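Local structure of cellulase (5HOS) at residues 51-56 with 307-312; 67-72 with 107-112; 116-121 with 155-160; 228-233 with 250-255. The protein is an endo-beta-1,4-glucanase of glycosyl hydrolase family 5 that probably hydrolyses internal beta-1,4-glucosidic bonds of cellulose and related glucans. One frame throughout, in Å; residues are numbered along the deposited sequence.

Contact 1: residues 51-56 with 307-312; sequences DYRYPA and GAWWSG
Arg53 laid over the indole of Trp309 makes this a surface contact between the loops that follow strand 29-34 and strand 298-306, held by CH-pi and cation-pi interactions. Arg53 CD stands over the five-membered ring, 3.4 Å from its centroid and only 6° off the normal. Beyond it the chain bends at chi3 (-73°), and Arg53 CZ ends off-centre, 4.9 Å from the same centroid. The guanidinium is not stacked flat on the ring: its plane is turned 56° from the indole. Ala308 CB sits over one guanidinium face, toward its rim, 3.6 Å from Arg53 NE. The two strands are the first and last of the eight-stranded (beta/alpha)8 barrel, neighbours where it closes. Ala308 and Trp309 are the two central residues of a type I turn from Gly307 to Trp310, and this puts both side chains on Arg53. A water joins the loops in the guanidinium plane, accepting from Arg53 NE at 2.8 Å and from Ala308 N at 3.0 Å. Arg53 NH2 turns instead to a salt bridge with Glu59 of helix 57-65. At the far end of the indole, Trp309 CZ3 rests 3.7 Å from Tyr52 CA, and Asp51 C meets the ring edge.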
loop_
_atom_site.group_PDB
_atom_site.type_symbol
_atom_site.label_atom_id
_atom_site.label_comp_id
_atom_site.label_asym_id
_atom_site.label_seq_id
_atom_site.Cartn_x
_atom_site.Cartn_y
_atom_site.Cartn_z
ATOM N N ASP A 51 -17.124 13.663 -4.679
ATOM C CA ASP A 51 -15.898 13.314 -5.417
ATOM C C ASP A 51 -15.126 12.127 -4.830
ATOM O O ASP A 51 -14.470 11.391 -5.569
ATOM C CB ASP A 51 -14.962 14.520 -5.478
ATOM C CG ASP A 51 -15.571 15.677 -6.213
ATOM O OD1 ASP A 51 -16.061 15.451 -7.335
ATOM O OD2 ASP A 51 -15.556 16.800 -5.670
ATOM N N TYR A 52 -15.177 11.972 -3.509
ATOM C CA TYR A 52 -14.481 10.892 -2.813
ATOM C C TYR A 52 -15.226 10.552 -1.517
ATOM O O TYR A 52 -16.106 11.299 -1.094
ATOM C CB TYR A 52 -13.042 11.324 -2.507
ATOM C CG TYR A 52 -12.919 12.433 -1.473
ATOM C CD1 TYR A 52 -13.048 13.770 -1.833
ATOM C CD2 TYR A 52 -12.651 12.135 -0.126
ATOM C CE1 TYR A 52 -12.927 14.785 -0.892
ATOM C CE2 TYR A 52 -12.540 13.143 0.821
ATOM C CZ TYR A 52 -12.667 14.460 0.440
ATOM O OH TYR A 52 -12.547 15.458 1.378
ATOM N N ARG A 53 -14.848 9.435 -0.896
ATOM C CA ARG A 53 -15.502 8.922 0.315
ATOM C C ARG A 53 -14.483 8.238 1.215
ATOM O O ARG A 53 -13.436 7.791 0.743
ATOM C CB ARG A 53 -16.583 7.893 -0.050
ATOM C CG ARG A 53 -16.040 6.656 -0.766
ATOM C CD ARG A 53 -17.073 5.559 -0.957
ATOM N NE ARG A 53 -17.403 4.843 0.280
ATOM C CZ ARG A 53 -18.478 5.055 1.049
ATOM N NH1 ARG A 53 -19.384 5.993 0.754
ATOM N NH2 ARG A 53 -18.652 4.311 2.142
ATOM N N TYR A 54 -14.810 8.150 2.500
ATOM C CA TYR A 54 -14.122 7.256 3.424
ATOM C C TYR A 54 -15.035 6.059 3.716
ATOM O O TYR A 54 -16.251 6.140 3.515
ATOM C CB TYR A 54 -13.717 8.000 4.706
ATOM C CG TYR A 54 -12.418 8.767 4.554
ATOM C CD1 TYR A 54 -12.349 9.917 3.770
ATOM C CD2 TYR A 54 -11.246 8.336 5.185
ATOM C CE1 TYR A 54 -11.160 10.613 3.612
ATOM C CE2 TYR A 54 -10.054 9.028 5.036
ATOM C CZ TYR A 54 -10.011 10.163 4.252
ATOM O OH TYR A 54 -8.832 10.852 4.103
ATOM N N PRO A 55 -14.457 4.935 4.167
ATOM C CA PRO A 55 -15.290 3.755 4.414
ATOM C C PRO A 55 -16.249 3.905 5.603
ATOM O O PRO A 55 -15.914 4.558 6.587
ATOM C CB PRO A 55 -14.259 2.646 4.698
ATOM C CG PRO A 55 -12.943 3.186 4.259
ATOM C CD PRO A 55 -13.035 4.664 4.448
ATOM N N ALA A 56 -17.440 3.313 5.497
ATOM C CA ALA A 56 -18.347 3.180 6.639
ATOM C C ALA A 56 -17.737 2.234 7.664
ATOM O O ALA A 56 -16.940 1.381 7.312
ATOM C CB ALA A 56 -19.703 2.656 6.186
ATOM N N GLY A 307 -14.065 -1.322 -1.582
ATOM C CA GLY A 307 -14.544 0.053 -1.488
ATOM C C GLY A 307 -15.892 0.123 -2.169
ATOM O O GLY A 307 -16.151 -0.607 -3.132
ATOM N N ALA A 308 -16.742 1.011 -1.671
ATOM C CA ALA A 308 -18.153 1.039 -2.056
ATOM C C ALA A 308 -18.438 1.560 -3.472
ATOM O O ALA A 308 -19.532 1.319 -3.995
ATOM C CB ALA A 308 -18.952 1.842 -1.030
ATOM N N TRP A 309 -17.486 2.267 -4.089
ATOM C CA TRP A 309 -17.736 2.943 -5.376
ATOM C C TRP A 309 -17.109 2.296 -6.617
ATOM O O TRP A 309 -17.149 2.891 -7.696
ATOM C CB TRP A 309 -17.334 4.427 -5.275
ATOM C CG TRP A 309 -18.265 5.285 -4.423
ATOM C CD1 TRP A 309 -19.425 4.897 -3.797
ATOM C CD2 TRP A 309 -18.119 6.685 -4.149
ATOM N NE1 TRP A 309 -19.988 5.963 -3.139
ATOM C CE2 TRP A 309 -19.215 7.075 -3.344
ATOM C CE3 TRP A 309 -17.167 7.646 -4.506
ATOM C CZ2 TRP A 309 -19.376 8.388 -2.879
ATOM C CZ3 TRP A 309 -17.329 8.956 -4.052
ATOM C CH2 TRP A 309 -18.428 9.313 -3.247
ATOM N N TRP A 310 -16.568 1.080 -6.496
ATOM C CA TRP A 310 -16.058 0.363 -7.672
ATOM C C TRP A 310 -17.223 -0.001 -8.585
ATOM O O TRP A 310 -18.309 -0.337 -8.112
ATOM C CB TRP A 310 -15.296 -0.924 -7.298
ATOM C CG TRP A 310 -13.922 -0.702 -6.746
ATOM C CD1 TRP A 310 -13.509 -0.938 -5.468
ATOM C CD2 TRP A 310 -12.771 -0.222 -7.458
ATOM N NE1 TRP A 310 -12.178 -0.631 -5.333
ATOM C CE2 TRP A 310 -11.698 -0.187 -6.538
ATOM C CE3 TRP A 310 -12.541 0.187 -8.782
ATOM C CZ2 TRP A 310 -10.413 0.244 -6.896
ATOM C CZ3 TRP A 310 -11.256 0.616 -9.138
ATOM C CH2 TRP A 310 -10.212 0.640 -8.195
ATOM N N SER A 311 -16.979 0.057 -9.891
ATOM C CA SER A 311 -17.977 -0.346 -10.876
ATOM C C SER A 311 -18.149 -1.867 -10.854
ATOM O O SER A 311 -17.291 -2.603 -10.335
ATOM C CB SER A 311 -17.586 0.136 -12.274
ATOM O OG SER A 311 -16.478 -0.585 -12.786
ATOM N N GLY A 312 -19.267 -2.325 -11.416
ATOM C CA GLY A 312 -19.584 -3.752 -11.488
ATOM C C GLY A 312 -18.634 -4.565 -12.351
ATOM O O GLY A 312 -18.446 -5.757 -12.112
HETATM O O HOH W 1 -15.947 2.484 0.832
#

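Contact 2: residues 67-72 with 107-112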
loop_
_atom_site.group_PDB
_atom_site.type_symbol
_atom_site.label_atom_id
_atom_site.label_comp_id
_atom_site.label_asym_id
_atom_site.label_seq_id
_atom_site.Cartn_x
_atom_site.Cartn_y
_atom_site.Cartn_z
ATOM N N HIS A 67 -11.606 -12.633 8.345
ATOM C CA HIS A 67 -10.306 -12.949 8.956
ATOM C C HIS A 67 -9.141 -12.069 8.496
ATOM O O HIS A 67 -7.983 -12.420 8.720
ATOM C CB HIS A 67 -9.970 -14.437 8.808
ATOM C CG HIS A 67 -11.126 -15.329 9.104
ATOM N ND1 HIS A 67 -11.653 -15.462 10.370
ATOM C CD2 HIS A 67 -11.896 -16.087 8.293
ATOM C CE1 HIS A 67 -12.680 -16.288 10.331
ATOM N NE2 HIS A 67 -12.850 -16.681 9.082
ATOM N N MET A 68 -9.445 -10.919 7.892
ATOM C CA MET A 68 -8.415 -9.934 7.558
ATOM C C MET A 68 -8.186 -9.060 8.768
ATOM O O MET A 68 -9.129 -8.759 9.500
ATOM C CB MET A 68 -8.847 -9.076 6.371
ATOM C CG MET A 68 -8.717 -9.819 5.069
ATOM S SD MET A 68 -9.517 -8.978 3.712
ATOM C CE MET A 68 -9.045 -10.069 2.366
ATOM N N ASN A 69 -6.938 -8.661 8.984
ATOM C CA ASN A 69 -6.611 -7.748 10.075
ATOM C C ASN A 69 -6.063 -6.391 9.641
ATOM O O ASN A 69 -5.645 -5.616 10.486
ATOM C CB ASN A 69 -5.650 -8.418 11.068
ATOM C CG ASN A 69 -4.247 -8.601 10.507
ATOM O OD1 ASN A 69 -4.006 -8.395 9.324
ATOM N ND2 ASN A 69 -3.314 -8.986 11.365
ATOM N N THR A 70 -6.071 -6.092 8.343
ATOM C CA THR A 70 -5.430 -4.876 7.828
ATOM C C THR A 70 -6.266 -4.220 6.734
ATOM O O THR A 70 -6.815 -4.897 5.880
ATOM C CB THR A 70 -4.017 -5.198 7.295
ATOM O OG1 THR A 70 -3.241 -5.793 8.346
ATOM C CG2 THR A 70 -3.296 -3.948 6.799
ATOM N N VAL A 71 -6.368 -2.896 6.804
ATOM C CA VAL A 71 -6.916 -2.067 5.741
ATOM C C VAL A 71 -5.793 -1.162 5.264
ATOM O O VAL A 71 -5.154 -0.488 6.071
ATOM C CB VAL A 71 -8.108 -1.219 6.247
ATOM C CG1 VAL A 71 -8.424 -0.060 5.307
ATOM C CG2 VAL A 71 -9.322 -2.120 6.439
ATOM N N ARG A 72 -5.543 -1.152 3.960
ATOM C CA ARG A 72 -4.704 -0.117 3.376
ATOM C C ARG A 72 -5.653 0.963 2.912
ATOM O O ARG A 72 -6.608 0.687 2.160
ATOM C CB ARG A 72 -3.828 -0.642 2.237
ATOM C CG ARG A 72 -2.897 0.393 1.609
ATOM C CD ARG A 72 -1.801 -0.309 0.830
ATOM N NE ARG A 72 -0.847 0.546 0.128
ATOM C CZ ARG A 72 -0.940 0.955 -1.143
ATOM N NH1 ARG A 72 -1.998 0.658 -1.905
ATOM N NH2 ARG A 72 0.047 1.675 -1.667
ATOM N N LYS A 107 -10.770 -4.681 15.317
ATOM C CA LYS A 107 -9.446 -5.258 15.611
ATOM C C LYS A 107 -8.526 -5.334 14.377
ATOM O O LYS A 107 -7.863 -6.350 14.126
ATOM C CB LYS A 107 -9.589 -6.616 16.308
ATOM C CG LYS A 107 -10.445 -6.559 17.577
ATOM C CD LYS A 107 -10.398 -7.873 18.352
ATOM C CE LYS A 107 -11.604 -8.056 19.268
ATOM N NZ LYS A 107 -11.848 -6.901 20.175
ATOM N N MET A 108 -8.501 -4.243 13.615
ATOM C CA MET A 108 -7.687 -4.154 12.418
ATOM C C MET A 108 -6.653 -3.035 12.518
ATOM O O MET A 108 -6.811 -2.080 13.299
ATOM C CB MET A 108 -8.574 -3.928 11.190
ATOM C CG MET A 108 -9.576 -5.042 10.935
ATOM S SD MET A 108 -10.611 -4.705 9.508
ATOM C CE MET A 108 -9.652 -5.408 8.174
ATOM N N TYR A 109 -5.596 -3.183 11.723
ATOM C CA TYR A 109 -4.584 -2.152 11.493
ATOM C C TYR A 109 -4.962 -1.330 10.263
ATOM O O TYR A 109 -5.696 -1.812 9.399
ATOM C CB TYR A 109 -3.222 -2.802 11.238
ATOM C CG TYR A 109 -2.690 -3.644 12.375
ATOM C CD1 TYR A 109 -2.983 -5.000 12.464
ATOM C CD2 TYR A 109 -1.878 -3.085 13.357
ATOM C CE1 TYR A 109 -2.496 -5.777 13.505
ATOM C CE2 TYR A 109 -1.384 -3.853 14.405
ATOM C CZ TYR A 109 -1.694 -5.198 14.467
ATOM O OH TYR A 109 -1.199 -5.972 15.503
ATOM N N VAL A 110 -4.438 -0.102 10.186
ATOM C CA VAL A 110 -4.640 0.766 9.017
ATOM C C VAL A 110 -3.283 1.218 8.508
ATOM O O VAL A 110 -2.501 1.796 9.266
ATOM C CB VAL A 110 -5.507 2.005 9.327
ATOM C CG1 VAL A 110 -5.583 2.948 8.137
ATOM C CG2 VAL A 110 -6.906 1.587 9.715
ATOM N N ILE A 111 -3.022 0.968 7.225
ATOM C CA ILE A 111 -1.900 1.576 6.531
ATOM C C ILE A 111 -2.410 2.879 5.953
ATOM O O ILE A 111 -3.312 2.865 5.108
ATOM C CB ILE A 111 -1.372 0.693 5.378
ATOM C CG1 ILE A 111 -0.922 -0.677 5.891
ATOM C CG2 ILE A 111 -0.229 1.387 4.627
ATOM C CD1 ILE A 111 -0.865 -1.741 4.804
ATOM N N VAL A 112 -1.854 3.994 6.401
ATOM C CA VAL A 112 -2.139 5.281 5.782
ATOM C C VAL A 112 -1.241 5.370 4.556
ATOM O O VAL A 112 -0.026 5.481 4.689
ATOM C CB VAL A 112 -1.881 6.464 6.733
ATOM C CG1 VAL A 112 -2.151 7.787 6.019
ATOM C CG2 VAL A 112 -2.747 6.341 7.979
HETATM O O HOH W 2 -9.286 -8.677 12.812
#
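Thr70 pairs with Tyr109 at the start of a parallel ladder between strands 70-75 and 109-114, the second and third of the (beta/alpha)8 barrel. Three backbone bonds knit it: Tyr109 N to Asn69 O (2.7 Å), Val71 N to Tyr109 O (2.9 Å) and Ile111 N to Val71 O (2.8 Å). Packing is close on both faces. Within the barrel, Ile111 CD1 touches Thr70 CG2 at 3.8 Å and also meets CB of Arg72, whose guanidinium is held by Asn33 and by salt bridges to Glu227 and Glu271. Facing helix 57-65, Met108 is bent at chi3 (89°), curling CE to 3.7 Å from Val71 CG2. The end where both strands start is looser. Each follows a helix closed by a Schellman motif, at His67 and Lys107; a water lies between the segments, 3.0 Å from Lys107 O and weakly bound to Met68 O. At this end the Asn69 amide, 81° from the Tyr109 ring plane, bonds Lys28 O through ND2, in van der Waals contact with Tyr109 CE1 at 3.9 Å.

Contact 3: residues 116-121 with 155-160; sequences NYAKYY and GLMNEP
Tyr117 and Ala118, the central residues of a type I' turn after the third barrel strand, lie against the Asn-Glu-Pro signature of family 5, residues 158-160, in the loop after the fourth. In relatives the glutamate of this signature is the acid/base; here Glu159 OE2 bonds His229. The polar links across the contact are weak: Tyr117 N reaches Asn158 O at 2.9 Å with a bent N-H (124°), and Ala118 N points at the sulfur of Met157, 3.3 Å away. Met157, bent at chi2 and chi3, brings that sulfur back over the turn and also to 3.6 Å from Asn116 CB. Apolar contact is small, chiefly Ala118 CB on Pro160 CB at 3.8 Å. Tyr117 runs alongside Asn158 and Glu159; Asn158 ND2 comes obliquely to its ring, 3.4 Å from Tyr117 CE1, planes 78° apart, and Asn158 OD1 bonds Arg72. Within the turn, Lys119 N bonds Asn116 O; Asn116 OD1 accepts from Trp77 N, while Asn116 ND2 bonds Glu78 and also Lys119 O, at 3.0 Å.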
loop_
_atom_site.group_PDB
_atom_site.type_symbol
_atom_site.label_atom_id
_atom_site.label_comp_id
_atom_site.label_asym_id
_atom_site.label_seq_id
_atom_site.Cartn_x
_atom_site.Cartn_y
_atom_site.Cartn_z
ATOM N N ASN A 116 0.173 9.049 -4.013
ATOM C CA ASN A 116 0.570 10.218 -4.804
ATOM C C ASN A 116 1.637 10.073 -5.894
ATOM O O ASN A 116 1.973 11.060 -6.537
ATOM C CB ASN A 116 0.931 11.353 -3.849
ATOM C CG ASN A 116 -0.256 12.223 -3.560
ATOM O OD1 ASN A 116 -1.161 11.812 -2.832
ATOM N ND2 ASN A 116 -0.305 13.403 -4.183
ATOM N N TYR A 117 2.155 8.868 -6.116
ATOM C CA TYR A 117 3.097 8.628 -7.215
ATOM C C TYR A 117 4.319 9.564 -7.159
ATOM O O TYR A 117 4.880 9.926 -8.186
ATOM C CB TYR A 117 2.362 8.705 -8.567
ATOM C CG TYR A 117 1.133 7.833 -8.618
ATOM C CD1 TYR A 117 1.228 6.492 -8.963
ATOM C CD2 TYR A 117 -0.125 8.335 -8.270
ATOM C CE1 TYR A 117 0.107 5.675 -8.984
ATOM C CE2 TYR A 117 -1.251 7.526 -8.283
ATOM C CZ TYR A 117 -1.131 6.198 -8.652
ATOM O OH TYR A 117 -2.240 5.387 -8.672
ATOM N N ALA A 118 4.725 9.909 -5.935
ATOM C CA ALA A 118 5.840 10.816 -5.641
ATOM C C ALA A 118 5.676 12.221 -6.237
ATOM O O ALA A 118 6.662 12.887 -6.544
ATOM C CB ALA A 118 7.176 10.191 -6.041
ATOM N N LYS A 119 4.427 12.661 -6.363
ATOM C CA LYS A 119 4.106 13.984 -6.861
ATOM C C LYS A 119 3.213 14.746 -5.876
ATOM O O LYS A 119 2.396 14.154 -5.161
ATOM C CB LYS A 119 3.415 13.891 -8.222
ATOM C CG LYS A 119 4.350 13.442 -9.330
ATOM C CD LYS A 119 3.612 13.306 -10.654
ATOM C CE LYS A 119 4.591 13.301 -11.820
ATOM N NZ LYS A 119 4.124 12.398 -12.901
ATOM N N TYR A 120 3.397 16.063 -5.860
ATOM C CA TYR A 120 2.566 16.996 -5.105
ATOM C C TYR A 120 2.125 18.065 -6.091
ATOM O O TYR A 120 2.969 18.756 -6.667
ATOM C CB TYR A 120 3.384 17.593 -3.968
ATOM C CG TYR A 120 2.613 18.454 -3.001
ATOM C CD1 TYR A 120 1.536 17.937 -2.270
ATOM C CD2 TYR A 120 2.970 19.783 -2.795
ATOM C CE1 TYR A 120 0.830 18.729 -1.373
ATOM C CE2 TYR A 120 2.286 20.576 -1.894
ATOM C CZ TYR A 120 1.217 20.049 -1.184
ATOM O OH TYR A 120 0.527 20.863 -0.313
ATOM N N TYR A 121 0.814 18.166 -6.304
ATOM C CA TYR A 121 0.217 18.980 -7.374
ATOM C C TYR A 121 0.911 18.758 -8.728
ATOM O O TYR A 121 1.203 19.713 -9.460
ATOM C CB TYR A 121 0.210 20.474 -6.993
ATOM C CG TYR A 121 -0.742 20.837 -5.869
ATOM C CD1 TYR A 121 -2.090 21.061 -6.121
ATOM C CD2 TYR A 121 -0.290 20.956 -4.551
ATOM C CE1 TYR A 121 -2.968 21.399 -5.101
ATOM C CE2 TYR A 121 -1.156 21.294 -3.521
ATOM C CZ TYR A 121 -2.492 21.521 -3.796
ATOM O OH TYR A 121 -3.362 21.857 -2.781
ATOM N N GLY A 155 2.487 4.230 5.249
ATOM C CA GLY A 155 2.777 3.931 3.837
ATOM C C GLY A 155 3.331 5.168 3.156
ATOM O O GLY A 155 2.572 5.991 2.649
ATOM N N LEU A 156 4.657 5.292 3.131
ATOM C CA LEU A 156 5.331 6.534 2.694
ATOM C C LEU A 156 4.801 7.135 1.392
ATOM O O LEU A 156 4.547 8.334 1.321
ATOM C CB LEU A 156 6.832 6.319 2.547
ATOM C CG LEU A 156 7.655 6.014 3.799
ATOM C CD1 LEU A 156 9.112 5.902 3.373
ATOM C CD2 LEU A 156 7.469 7.086 4.857
ATOM N N MET A 157 4.654 6.309 0.367
ATOM C CA MET A 157 4.237 6.816 -0.943
ATOM C C MET A 157 3.779 5.703 -1.854
ATOM O O MET A 157 4.483 4.727 -2.016
ATOM C CB MET A 157 5.415 7.529 -1.631
ATOM C CG MET A 157 5.085 8.168 -2.986
ATOM S SD MET A 157 3.728 9.345 -2.884
ATOM C CE MET A 157 4.329 10.493 -1.653
ATOM N N ASN A 158 2.644 5.886 -2.517
ATOM C CA ASN A 158 2.229 4.919 -3.516
ATOM C C ASN A 158 2.997 5.098 -4.829
ATOM O O ASN A 158 2.961 6.177 -5.411
ATOM C CB ASN A 158 0.752 5.063 -3.837
ATOM C CG ASN A 158 0.250 3.942 -4.705
ATOM O OD1 ASN A 158 0.287 2.789 -4.302
ATOM N ND2 ASN A 158 -0.232 4.270 -5.903
ATOM N N GLU A 159 3.649 4.031 -5.284
ATOM C CA GLU A 159 4.208 3.921 -6.638
ATOM C C GLU A 159 4.934 5.162 -7.191
ATOM O O GLU A 159 4.500 5.739 -8.193
ATOM C CB GLU A 159 3.105 3.466 -7.612
ATOM C CG GLU A 159 2.530 2.097 -7.247
ATOM C CD GLU A 159 1.648 1.472 -8.319
ATOM O OE1 GLU A 159 1.447 2.085 -9.382
ATOM O OE2 GLU A 159 1.146 0.343 -8.087
ATOM N N PRO A 160 6.054 5.565 -6.557
ATOM C CA PRO A 160 6.956 6.508 -7.241
ATOM C C PRO A 160 7.319 5.957 -8.616
ATOM O O PRO A 160 7.554 4.753 -8.725
ATOM C CB PRO A 160 8.201 6.538 -6.342
ATOM C CG PRO A 160 7.803 5.915 -5.051
ATOM C CD PRO A 160 6.673 4.976 -5.352
#

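Contact 4: residues 228-233 with 250-255; sequences AHQYLD and VERLRS
Gln230 and Arg252 meet because one side chain folds and the other stretches out. Gln230 bends at chi2 (58°), swinging its amide across the arginine stem, while Arg252 stays extended from CG to NE and carries its guanidinium to the carbonyls of Tyr231 and Asp233. The two cross at about a right angle, Gln230 NE2 3.5 Å from Arg252 CD. Both carbonyls lie at the guanidinium edge, in plane. Arg252 NH1 and NH2 both bond Asp233 O, at 2.8 and 3.1 Å, and NH1 also reaches Tyr231 O at 3.1 Å, less straight (137°) than its bond to Asp233 O. This ties helix 248-262 to strand 224-231 in a beta-alpha-beta unit of the barrel; the axes of segments 228-231 and 250-255 run roughly antiparallel, at 155°, and approach to 9.3 Å. Tyr231 O also accepts from Gln230 NE2, at 2.9 Å and almost straight, while Gln230 OE1 accepts from His199 N. One residue along the helix, Leu253 CD2 slides past Gln230 CG at 4.0 Å.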
loop_
_atom_site.group_PDB
_atom_site.type_symbol
_atom_site.label_atom_id
_atom_site.label_comp_id
_atom_site.label_asym_id
_atom_site.label_seq_id
_atom_site.Cartn_x
_atom_site.Cartn_y
_atom_site.Cartn_z
ATOM N N ALA A 228 6.204 -3.734 -2.030
ATOM C CA ALA A 228 6.167 -4.104 -3.434
ATOM C C ALA A 228 4.732 -4.310 -3.882
ATOM O O ALA A 228 3.859 -4.634 -3.078
ATOM C CB ALA A 228 6.960 -5.375 -3.655
ATOM N N HIS A 229 4.486 -4.076 -5.168
ATOM C CA HIS A 229 3.192 -4.340 -5.779
ATOM C C HIS A 229 3.374 -5.405 -6.852
ATOM O O HIS A 229 4.442 -5.505 -7.453
ATOM C CB HIS A 229 2.631 -3.063 -6.403
ATOM C CG HIS A 229 2.308 -1.989 -5.410
ATOM N ND1 HIS A 229 1.685 -0.819 -5.774
ATOM C CD2 HIS A 229 2.542 -1.886 -4.079
ATOM C CE1 HIS A 229 1.531 -0.052 -4.711
ATOM N NE2 HIS A 229 2.042 -0.679 -3.667
ATOM N N GLN A 230 2.343 -6.210 -7.095
ATOM C CA GLN A 230 2.451 -7.252 -8.120
ATOM C C GLN A 230 1.110 -7.637 -8.691
ATOM O O GLN A 230 0.224 -8.075 -7.952
ATOM C CB GLN A 230 3.147 -8.511 -7.577
ATOM C CG GLN A 230 3.576 -9.486 -8.675
ATOM C CD GLN A 230 4.511 -8.837 -9.677
ATOM O OE1 GLN A 230 5.609 -8.427 -9.320
ATOM N NE2 GLN A 230 4.073 -8.718 -10.929
ATOM N N TYR A 231 0.975 -7.462 -10.004
ATOM C CA TYR A 231 -0.176 -7.941 -10.750
ATOM C C TYR A 231 0.231 -9.083 -11.687
ATOM O O TYR A 231 1.420 -9.265 -12.001
ATOM C CB TYR A 231 -0.845 -6.777 -11.467
ATOM C CG TYR A 231 -1.460 -5.805 -10.471
ATOM C CD1 TYR A 231 -2.753 -6.010 -9.970
ATOM C CD2 TYR A 231 -0.738 -4.712 -9.987
ATOM C CE1 TYR A 231 -3.310 -5.135 -9.044
ATOM C CE2 TYR A 231 -1.293 -3.831 -9.057
ATOM C CZ TYR A 231 -2.581 -4.048 -8.589
ATOM O OH TYR A 231 -3.139 -3.184 -7.663
ATOM N N LEU A 232 -0.757 -9.882 -12.079
ATOM C CA LEU A 232 -0.514 -11.172 -12.729
ATOM C C LEU A 232 -0.942 -11.218 -14.193
ATOM O O LEU A 232 -0.901 -12.280 -14.816
ATOM C CB LEU A 232 -1.203 -12.290 -11.938
ATOM C CG LEU A 232 -0.816 -12.459 -10.461
ATOM C CD1 LEU A 232 -1.189 -13.858 -9.987
ATOM C CD2 LEU A 232 0.657 -12.221 -10.196
ATOM N N ASP A 233 -1.315 -10.068 -14.745
ATOM C CA ASP A 233 -1.690 -9.982 -16.156
ATOM C C ASP A 233 -0.421 -9.786 -17.020
ATOM O O ASP A 233 0.702 -9.798 -16.503
ATOM C CB ASP A 233 -2.760 -8.901 -16.368
ATOM C CG ASP A 233 -2.280 -7.501 -16.027
ATOM O OD1 ASP A 233 -1.349 -7.354 -15.196
ATOM O OD2 ASP A 233 -2.860 -6.538 -16.575
ATOM N N VAL A 250 3.992 -16.581 -8.205
ATOM C CA VAL A 250 5.185 -17.112 -7.543
ATOM C C VAL A 250 6.446 -16.708 -8.324
ATOM O O VAL A 250 7.424 -16.221 -7.742
ATOM C CB VAL A 250 5.107 -18.652 -7.419
ATOM C CG1 VAL A 250 6.438 -19.249 -6.970
ATOM C CG2 VAL A 250 3.995 -19.047 -6.454
ATOM N N GLU A 251 6.396 -16.893 -9.638
ATOM C CA GLU A 251 7.525 -16.577 -10.513
ATOM C C GLU A 251 7.927 -15.105 -10.474
ATOM O O GLU A 251 9.115 -14.799 -10.500
ATOM C CB GLU A 251 7.215 -16.985 -11.946
ATOM C CG GLU A 251 7.217 -18.498 -12.138
ATOM C CD GLU A 251 6.416 -18.948 -13.344
ATOM O OE1 GLU A 251 6.138 -18.129 -14.242
ATOM O OE2 GLU A 251 6.057 -20.137 -13.389
ATOM N N ARG A 252 6.939 -14.213 -10.404
ATOM C CA ARG A 252 7.186 -12.768 -10.360
ATOM C C ARG A 252 7.569 -12.235 -8.982
ATOM O O ARG A 252 8.028 -11.091 -8.888
ATOM C CB ARG A 252 5.993 -12.000 -10.927
ATOM C CG ARG A 252 5.887 -12.146 -12.434
ATOM C CD ARG A 252 4.653 -11.465 -12.970
ATOM N NE ARG A 252 4.555 -11.529 -14.428
ATOM C CZ ARG A 252 3.487 -11.148 -15.133
ATOM N NH1 ARG A 252 2.406 -10.669 -14.524
ATOM N NH2 ARG A 252 3.489 -11.253 -16.459
ATOM N N LEU A 253 7.368 -13.042 -7.934
ATOM C CA LEU A 253 7.871 -12.736 -6.587
ATOM C C LEU A 253 9.242 -13.324 -6.279
ATOM O O LEU A 253 9.900 -12.872 -5.336
ATOM C CB LEU A 253 6.888 -13.202 -5.499
ATOM C CG LEU A 253 5.501 -12.548 -5.442
ATOM C CD1 LEU A 253 4.770 -12.956 -4.170
ATOM C CD2 LEU A 253 5.561 -11.024 -5.542
ATOM N N ARG A 254 9.688 -14.312 -7.051
ATOM C CA ARG A 254 10.861 -15.100 -6.647
ATOM C C ARG A 254 12.164 -14.288 -6.471
ATOM O O ARG A 254 12.804 -14.376 -5.417
ATOM C CB ARG A 254 11.089 -16.277 -7.600
ATOM C CG ARG A 254 12.051 -17.315 -7.048
ATOM C CD ARG A 254 12.176 -18.520 -7.975
ATOM N NE ARG A 254 10.995 -19.389 -7.961
ATOM C CZ ARG A 254 10.647 -20.212 -6.966
ATOM N NH1 ARG A 254 11.365 -20.305 -5.837
ATOM N NH2 ARG A 254 9.552 -20.951 -7.094
ATOM N N SER A 255 12.573 -13.519 -7.481
ATOM C CA SER A 255 13.854 -12.789 -7.367
ATOM C C SER A 255 13.785 -11.708 -6.284
ATOM O O SER A 255 14.729 -11.546 -5.518
ATOM C CB SER A 255 14.353 -12.237 -8.710
ATOM O OG SER A 255 13.475 -11.285 -9.270
#

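Overall arrangement
All four contacts belong to one (beta/alpha)8 barrel. Contact 1 ties loops near the two ends of the chain, and the other three are nested inside the loop it closes, following one another in series. It lies apart from them, its nearest atoms about 6 Å from contact 2. Contacts 2, 3 and 4 have centres about 20 to 22 Å apart yet touch one another in the barrel. Contact 2 meets contact 3 where Val112 O of strand 109-114 is probably hydrogen-bonded to Gly155 N of strand 152-155. Side-chain bonds also join contact 3 to contacts 2 and 4. This polar network, with Glu227 and Glu271 beside it, is consistent with the active site of a family 5 glucanase.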